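Local coordinates for fructosyl amine: oxygen oxidoreductase (Aspergillus fumigatus, PDB 3DJE), which oxidatively deglycates fructosyl amino acids as an FAD-dependent fructosamine oxidase (amadoriase) of the MSOX/MTOX family, at residues G48-S56 with F266-K276. Numbering follows the deposited sequence. Where two conformers were deposited one is given.
With FAD (flavin-adenine dinucleotide), chain C.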
ATOM      1  N   GLY A  48      -1.813   5.146  -1.232  1.00 11.85           N
ATOM      2  CA  GLY A  48      -0.999   5.881  -0.252  1.00 11.91           C
ATOM      3  C   GLY A  48      -1.724   7.070   0.351  1.00 11.88           C
ATOM      4  O   GLY A  48      -1.227   7.692   1.291  1.00 12.72           O
ATOM      5  N   ASN A  49      -2.902   7.380  -0.185  1.00 11.06           N
ATOM      6  CA  ASN A  49      -3.667   8.513   0.301  1.00 10.88           C
ATOM      7  C   ASN A  49      -4.525   8.101   1.490  1.00 10.96           C
ATOM      8  O   ASN A  49      -5.718   7.787   1.351  1.00 11.86           O
ATOM      9  CB  ASN A  49      -4.504   9.154  -0.802  1.00 11.35           C
ATOM     10  CG  ASN A  49      -5.140  10.453  -0.351  1.00 11.53           C
ATOM     11  OD1 ASN A  49      -5.108  10.792   0.841  1.00 12.65           O
ATOM     12  ND2 ASN A  49      -5.721  11.194  -1.294  1.00 10.08           N
ATOM     13  N   ASP A  50      -3.896   8.101   2.663  1.00 11.13           N
ATOM     14  CA  ASP A  50      -4.487   7.542   3.875  1.00 12.08           C
ATOM     15  C   ASP A  50      -3.888   8.321   5.039  1.00 11.71           C
ATOM     16  O   ASP A  50      -2.734   8.776   4.964  1.00 11.65           O
ATOM     17  CB  ASP A  50      -4.037   6.070   3.934  1.00 13.43           C
ATOM     18  CG  ASP A  50      -4.855   5.192   4.869  1.00 18.68           C
ATOM     19  OD1 ASP A  50      -5.451   5.688   5.845  1.00 22.67           O
ATOM     20  OD2 ASP A  50      -4.847   3.950   4.632  1.00 22.90           O
ATOM     21  N   VAL A  51      -4.646   8.471   6.124  1.00 10.50           N
ATOM     22  CA  VAL A  51      -4.116   9.200   7.304  1.00 11.01           C
ATOM     23  C   VAL A  51      -3.063   8.420   8.112  1.00 10.97           C
ATOM     24  O   VAL A  51      -2.312   8.999   8.913  1.00 11.33           O
ATOM     25  CB  VAL A  51      -5.266   9.772   8.221  1.00 11.97           C
ATOM     26  CG1 VAL A  51      -6.098  10.792   7.455  1.00 14.67           C
ATOM     27  CG2 VAL A  51      -6.143   8.650   8.809  1.00 13.18           C
ATOM     28  N   ASN A  52      -2.970   7.124   7.869  0.50 10.11           N
ATOM     29  CA  ASN A  52      -1.920   6.338   8.496  0.50  9.65           C
ATOM     30  C   ASN A  52      -1.702   5.021   7.809  0.50  9.73           C
ATOM     31  O   ASN A  52      -2.629   4.417   7.254  0.50  9.88           O
ATOM     32  CB  ASN A  52      -2.183   6.112   9.986  0.50  9.56           C
ATOM     33  CG  ASN A  52      -3.651   5.859  10.283  0.50 10.07           C
ATOM     34  OD1 ASN A  52      -4.330   5.125   9.557  0.50 12.11           O
ATOM     35  ND2 ASN A  52      -4.150   6.478  11.348  0.50 11.09           N
ATOM     36  N   LYS A  53      -0.448   4.605   7.855  1.00  9.57           N
ATOM     37  CA  LYS A  53      -0.020   3.286   7.388  1.00  9.96           C
ATOM     38  C   LYS A  53       0.952   2.711   8.408  1.00 10.36           C
ATOM     39  O   LYS A  53       1.699   3.453   9.069  1.00 10.25           O
ATOM     40  CB  LYS A  53       0.678   3.364   6.019  1.00 10.71           C
ATOM     41  CG  LYS A  53      -0.196   3.851   4.851  1.00 10.66           C
ATOM     42  CD  LYS A  53      -1.246   2.842   4.409  1.00 12.89           C
ATOM     43  CE  LYS A  53      -1.796   3.286   3.067  1.00 14.63           C
ATOM     44  NZ  LYS A  53      -3.013   2.544   2.626  1.00 16.34           N
ATOM     45  N   VAL A  54       0.975   1.386   8.508  1.00 10.55           N
ATOM     46  CA  VAL A  54       1.912   0.724   9.413  1.00 11.25           C
ATOM     47  C   VAL A  54       3.321   0.740   8.806  1.00 10.78           C
ATOM     48  O   VAL A  54       3.503   0.423   7.623  1.00 11.15           O
ATOM     49  CB  VAL A  54       1.517  -0.745   9.674  1.00 11.32           C
ATOM     50  CG1 VAL A  54       2.446  -1.353  10.720  1.00 12.56           C
ATOM     51  CG2 VAL A  54       0.092  -0.847  10.162  1.00 12.33           C
ATOM     52  N   ILE A  55       4.304   1.071   9.637  1.00 11.16           N
ATOM     53  CA  ILE A  55       5.716   0.975   9.274  1.00 11.88           C
ATOM     54  C   ILE A  55       6.367  -0.049  10.209  1.00 12.95           C
ATOM     55  O   ILE A  55       6.485   0.187  11.412  1.00 13.19           O
ATOM     56  CB  ILE A  55       6.433   2.346   9.415  1.00 11.68           C
ATOM     57  CG1 ILE A  55       5.649   3.460   8.694  1.00 11.47           C
ATOM     58  CG2 ILE A  55       7.910   2.230   8.981  1.00 13.02           C
ATOM     59  CD1 ILE A  55       5.457   3.249   7.199  1.00 11.22           C
ATOM     60  N   SER A  56       6.755  -1.183   9.643  1.00 14.71           N
ATOM     61  CA  SER A  56       7.370  -2.267  10.415  1.00 16.84           C
ATOM     62  C   SER A  56       8.215  -3.161   9.518  1.00 17.39           C
ATOM     63  O   SER A  56       8.074  -3.130   8.298  1.00 17.19           O
ATOM     64  CB  SER A  56       6.296  -3.105  11.101  1.00 18.46           C
ATOM     65  OG  SER A  56       5.855  -4.137  10.238  1.00 21.70           O
ATOM     66  N   PHE A 266      -5.420   2.522  14.601  1.00 11.24           N
ATOM     67  CA  PHE A 266      -4.355   3.444  14.983  1.00 11.54           C
ATOM     68  C   PHE A 266      -4.878   4.482  15.971  1.00 11.79           C
ATOM     69  O   PHE A 266      -6.088   4.697  16.073  1.00 12.45           O
ATOM     70  CB  PHE A 266      -3.903   4.227  13.750  1.00 11.49           C
ATOM     71  CG  PHE A 266      -3.392   3.374  12.617  1.00 10.50           C
ATOM     72  CD1 PHE A 266      -2.025   3.207  12.426  1.00 11.13           C
ATOM     73  CD2 PHE A 266      -4.276   2.756  11.726  1.00  9.96           C
ATOM     74  CE1 PHE A 266      -1.538   2.412  11.364  1.00 10.83           C
ATOM     75  CE2 PHE A 266      -3.800   1.972  10.670  1.00 10.93           C
ATOM     76  CZ  PHE A 266      -2.423   1.810  10.488  1.00 10.40           C
ATOM     77  N   GLU A 267      -3.960   5.163  16.657  1.00 12.38           N
ATOM     78  CA  GLU A 267      -4.335   6.363  17.401  1.00 11.97           C
ATOM     79  C   GLU A 267      -5.052   7.374  16.492  1.00 11.69           C
ATOM     80  O   GLU A 267      -4.805   7.417  15.269  1.00 11.17           O
ATOM     81  CB  GLU A 267      -3.116   7.004  18.079  1.00 11.92           C
ATOM     82  CG  GLU A 267      -2.148   7.670  17.109  1.00 13.61           C
ATOM     83  CD  GLU A 267      -1.035   8.371  17.833  1.00 15.42           C
ATOM     84  OE1 GLU A 267      -1.337   9.267  18.654  1.00 15.35           O
ATOM     85  OE2 GLU A 267       0.141   8.034  17.593  1.00 15.14           O
ATOM     86  N   PRO A 268      -5.947   8.189  17.071  1.00 12.14           N
ATOM     87  CA  PRO A 268      -6.699   9.152  16.251  1.00 11.82           C
ATOM     88  C   PRO A 268      -5.818  10.177  15.539  1.00 12.39           C
ATOM     89  O   PRO A 268      -4.791  10.600  16.083  1.00 11.98           O
ATOM     90  CB  PRO A 268      -7.612   9.857  17.268  1.00 12.73           C
ATOM     91  CG  PRO A 268      -7.021   9.571  18.599  1.00 12.65           C
ATOM     92  CD  PRO A 268      -6.375   8.218  18.483  1.00 11.97           C
ATOM     93  N   ASP A 269      -6.215  10.562  14.329  1.00 12.72           N
ATOM     94  CA  ASP A 269      -5.456  11.593  13.612  1.00 13.97           C
ATOM     95  C   ASP A 269      -5.626  12.945  14.304  1.00 13.85           C
ATOM     96  O   ASP A 269      -6.556  13.142  15.103  1.00 14.86           O
ATOM     97  CB  ASP A 269      -5.785  11.625  12.096  1.00 14.09           C
ATOM     98  CG  ASP A 269      -7.025  12.461  11.728  1.00 17.29           C
ATOM     99  OD1 ASP A 269      -7.932  12.695  12.552  1.00 18.63           O
ATOM    100  OD2 ASP A 269      -7.111  12.848  10.539  1.00 19.96           O
ATOM    101  N   GLU A 270      -4.704  13.865  14.042  1.00 14.08           N
ATOM    102  CA  GLU A 270      -4.766  15.164  14.700  1.00 14.56           C
ATOM    103  C   GLU A 270      -5.856  16.043  14.122  1.00 14.68           C
ATOM    104  O   GLU A 270      -6.576  16.710  14.875  1.00 14.25           O
ATOM    105  CB  GLU A 270      -3.413  15.882  14.617  1.00 14.87           C
ATOM    106  CG  GLU A 270      -2.341  15.302  15.521  1.00 17.43           C
ATOM    107  CD  GLU A 270      -2.672  15.420  17.016  1.00 21.84           C
ATOM    108  OE1 GLU A 270      -3.393  16.364  17.418  1.00 22.79           O
ATOM    109  OE2 GLU A 270      -2.206  14.558  17.789  1.00 25.67           O
ATOM    110  N   GLU A 271      -5.973  16.037  12.792  1.00 14.89           N
ATOM    111  CA  GLU A 271      -6.873  16.953  12.082  1.00 16.17           C
ATOM    112  C   GLU A 271      -8.295  16.836  12.596  1.00 15.65           C
ATOM    113  O   GLU A 271      -8.900  17.843  12.963  1.00 15.53           O
ATOM    114  CB  GLU A 271      -6.852  16.688  10.577  1.00 16.67           C
ATOM    115  CG  GLU A 271      -5.789  17.439   9.813  1.00 18.98           C
ATOM    116  CD  GLU A 271      -5.711  17.008   8.347  1.00 19.87           C
ATOM    117  OE1 GLU A 271      -6.576  16.221   7.885  1.00 24.26           O
ATOM    118  OE2 GLU A 271      -4.770  17.448   7.653  1.00 25.07           O
ATOM    119  N   ARG A 272      -8.813  15.609  12.636  1.00 15.22           N
ATOM    120  CA  ARG A 272     -10.236  15.384  12.906  1.00 16.24           C
ATOM    121  C   ARG A 272     -10.529  14.470  14.082  1.00 15.56           C
ATOM    122  O   ARG A 272     -11.703  14.197  14.377  1.00 16.15           O
ATOM    123  CB  ARG A 272     -10.942  14.840  11.661  1.00 16.64           C
ATOM    124  CG  ARG A 272     -10.941  15.772  10.454  1.00 17.88           C
ATOM    125  CD  ARG A 272     -11.682  15.113   9.292  1.00 18.12           C
ATOM    126  NE  ARG A 272     -11.777  15.995   8.127  1.00 23.91           N
ATOM    127  CZ  ARG A 272     -10.920  16.017   7.108  1.00 26.42           C
ATOM    128  NH1 ARG A 272      -9.855  15.210   7.081  1.00 27.84           N
ATOM    129  NH2 ARG A 272     -11.127  16.866   6.107  1.00 28.16           N
ATOM    130  N   GLY A 273      -9.477  14.010  14.758  1.00 15.21           N
ATOM    131  CA  GLY A 273      -9.615  13.060  15.858  1.00 15.14           C
ATOM    132  C   GLY A 273     -10.216  11.743  15.394  1.00 15.22           C
ATOM    133  O   GLY A 273     -10.913  11.062  16.157  1.00 15.98           O
ATOM    134  N   GLU A 274      -9.934  11.374  14.146  1.00 14.68           N
ATOM    135  CA  GLU A 274     -10.507  10.166  13.555  1.00 13.95           C
ATOM    136  C   GLU A 274      -9.606   8.961  13.707  1.00 13.77           C
ATOM    137  O   GLU A 274      -8.425   9.028  13.390  1.00 13.67           O
ATOM    138  CB  GLU A 274     -10.830  10.397  12.076  1.00 14.36           C
ATOM    139  CG  GLU A 274     -12.048  11.323  11.895  1.00 14.63           C
ATOM    140  CD  GLU A 274     -12.356  11.677  10.465  1.00 15.67           C
ATOM    141  OE1 GLU A 274     -11.482  11.537   9.564  1.00 17.86           O
ATOM    142  OE2 GLU A 274     -13.502  12.129  10.232  1.00 18.05           O
ATOM    143  N   ILE A 275     -10.174   7.868  14.211  1.00 12.66           N
ATOM    144  CA  ILE A 275      -9.471   6.575  14.261  1.00 13.20           C
ATOM    145  C   ILE A 275      -9.752   5.836  12.964  1.00 12.83           C
ATOM    146  O   ILE A 275     -10.912   5.613  12.609  1.00 13.19           O
ATOM    147  CB  ILE A 275      -9.929   5.694  15.460  1.00 12.91           C
ATOM    148  CG1 ILE A 275      -9.541   6.362  16.790  1.00 13.40           C
ATOM    149  CG2 ILE A 275      -9.314   4.271  15.378  1.00 13.53           C
ATOM    150  CD1 ILE A 275     -10.192   5.709  18.054  1.00 15.04           C
ATOM    151  N   LYS A 276      -8.687   5.464  12.258  1.00 13.08           N
ATOM    152  CA  LYS A 276      -8.808   4.624  11.084  1.00 12.92           C
ATOM    153  C   LYS A 276      -8.765   3.145  11.476  1.00 12.76           C
ATOM    154  O   LYS A 276      -7.862   2.704  12.201  1.00 12.42           O
ATOM    155  CB  LYS A 276      -7.690   4.934  10.086  1.00 13.15           C
ATOM    156  CG  LYS A 276      -7.855   4.171   8.770  1.00 15.92           C
ATOM    157  CD  LYS A 276      -6.605   4.233   7.944  1.00 21.62           C
ATOM    158  CE  LYS A 276      -6.141   2.846   7.597  1.00 23.23           C
ATOM    159  NZ  LYS A 276      -4.708   2.914   7.248  1.00 25.67           N
TER
HETATM  160  PA  FAD C 500      -0.821   3.931  -5.743  1.00  9.66           P
HETATM  161  O1A FAD C 500      -0.220   4.703  -4.649  1.00 10.32           O
HETATM  162  O2A FAD C 500      -2.232   3.461  -5.595  1.00  9.99           O
HETATM  163  O5B FAD C 500      -0.641   4.846  -7.020  1.00 10.46           O
HETATM  164  C5B FAD C 500      -1.200   4.520  -8.296  1.00 10.37           C
HETATM  165  C4B FAD C 500      -1.366   5.842  -9.056  1.00 11.02           C
HETATM  166  O4B FAD C 500      -1.706   5.424 -10.391  1.00  9.92           O
HETATM  167  C3B FAD C 500      -2.597   6.582  -8.482  1.00 11.02           C
HETATM  168  O3B FAD C 500      -2.235   7.881  -7.984  1.00 12.08           O
HETATM  169  C2B FAD C 500      -3.514   6.674  -9.712  1.00  9.60           C
HETATM  170  O2B FAD C 500      -4.222   7.950  -9.787  1.00 12.18           O
HETATM  171  C1B FAD C 500      -2.514   6.450 -10.882  1.00 11.05           C
HETATM  172  N9A FAD C 500      -3.306   6.149 -12.114  1.00 10.58           N
HETATM  173  C8A FAD C 500      -4.408   5.381 -12.240  1.00 10.90           C
HETATM  174  N7A FAD C 500      -4.833   5.433 -13.519  1.00  9.14           N
HETATM  175  C5A FAD C 500      -3.998   6.236 -14.194  1.00  8.71           C
HETATM  176  C6A FAD C 500      -3.937   6.679 -15.520  1.00  9.40           C
HETATM  177  N6A FAD C 500      -4.876   6.285 -16.412  1.00 10.29           N
HETATM  178  N1A FAD C 500      -2.937   7.507 -15.882  1.00  9.55           N
HETATM  179  C2A FAD C 500      -2.011   7.909 -15.003  1.00  9.77           C
HETATM  180  N3A FAD C 500      -2.042   7.509 -13.728  1.00  8.96           N
HETATM  181  C4A FAD C 500      -3.025   6.676 -13.309  1.00  8.87           C
HETATM  182  N1  FAD C 500       1.366  -0.585   2.937  1.00  9.29           N
HETATM  183  C2  FAD C 500       2.241  -0.445   4.012  1.00  9.88           C
HETATM  184  O2  FAD C 500       3.462  -0.406   3.849  1.00 10.41           O
HETATM  185  N3  FAD C 500       1.716  -0.353   5.301  1.00  9.88           N
HETATM  186  C4  FAD C 500       0.347  -0.411   5.542  1.00 11.21           C
HETATM  187  O4  FAD C 500      -0.083  -0.322   6.699  1.00 10.70           O
HETATM  188  C4X FAD C 500      -0.522  -0.572   4.452  1.00 10.49           C
HETATM  189  N5  FAD C 500      -1.897  -0.650   4.657  1.00 11.11           N
HETATM  190  C5X FAD C 500      -2.755  -0.631   3.560  1.00  9.98           C
HETATM  191  C6  FAD C 500      -4.121  -0.496   3.787  1.00 11.30           C
HETATM  192  C7  FAD C 500      -5.003  -0.427   2.715  1.00 11.37           C
HETATM  193  C7M FAD C 500      -6.501  -0.303   3.026  1.00 11.77           C
HETATM  194  C8  FAD C 500      -4.521  -0.464   1.407  1.00 10.75           C
HETATM  195  C8M FAD C 500      -5.499  -0.308   0.219  1.00 11.57           C
HETATM  196  C9  FAD C 500      -3.142  -0.582   1.186  1.00 10.37           C
HETATM  197  C9A FAD C 500      -2.249  -0.654   2.263  1.00  9.09           C
HETATM  198  N10 FAD C 500      -0.859  -0.786   2.072  1.00  9.79           N
HETATM  199  C10 FAD C 500       0.000  -0.655   3.162  1.00  9.91           C
HETATM  200  C1' FAD C 500      -0.308  -1.041   0.734  1.00  8.36           C
HETATM  201  C2' FAD C 500       0.139   0.275   0.095  1.00  8.62           C
HETATM  202  O2' FAD C 500      -0.845   1.302   0.350  1.00  9.46           O
HETATM  203  C3' FAD C 500       0.318   0.067  -1.406  1.00  7.33           C
HETATM  204  O3' FAD C 500       1.082  -1.136  -1.629  1.00  9.64           O
HETATM  205  C4' FAD C 500       1.074   1.226  -2.064  1.00  8.43           C
HETATM  206  O4' FAD C 500       0.580   2.494  -1.635  1.00  9.75           O
HETATM  207  C5' FAD C 500       0.919   1.116  -3.586  1.00  9.58           C
HETATM  208  O5' FAD C 500       1.670   2.162  -4.224  1.00  8.86           O
HETATM  209  P   FAD C 500       1.619   2.329  -5.818  1.00  9.27           P
HETATM  210  O1P FAD C 500       1.956   1.021  -6.454  1.00  9.53           O
HETATM  211  O2P FAD C 500       2.414   3.537  -6.118  1.00  9.14           O
HETATM  212  O3P FAD C 500       0.079   2.657  -6.147  1.00  9.07           O
HETATM  213  O   HOH W   1      -6.304   6.872  12.950  1.00 14.48           O
HETATM  214  O   HOH W   2      -3.157   8.785  13.540  1.00 18.48           O
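Asn52 and Val51 bring the chain that runs into strand 53-55 against the turn between Phe266 and Lys276, with CA atoms nearest at Val51–Asp269 (6.9 Å) and no backbone-to-backbone pairing. In one of its two conformers, the Asn52 amide lies almost flat on one face of the Phe266 ring, the planes 16° apart, and Asn52 CB makes a CH-pi contact over the same face, 3.9 Å from the ring centroid. The Asn52 chi1 of 39° tucks CG in over the main chain and sets the amide against the ring. In this conformer ND2 gives a hydrogen bond to a water, which in turn donates to the O atoms of Glu267 and Glu274 and accepts from Lys276 N. Beside Asn52 OD1 the Lys276 chain runs antiparallel to the Asn52 side chain, and its NZ donates to Asn52 O (2.6 Å) and forms a salt bridge with Asp50 OD2 (2.8 Å), approaching from above the carboxylate plane. Lys53 NZ takes the anti lone pair of that same oxygen at 3.1 Å and also bonds to Ala47 O, so one carboxylate probably offsets two lysine charges. Val54 CG2 packs on Phe266 CZ at 3.7 Å. Val54 N donates to flavin O4 (2.7 Å) and Val54 O accepts from N3, while Lys53 lies against the isoalloxazine. The contact thus joins the flavin-binding segment to the substrate-domain sheet at the active site of this DAO-type flavoenzyme, where Val54 also touches the bound thio-fructopyranose ligand.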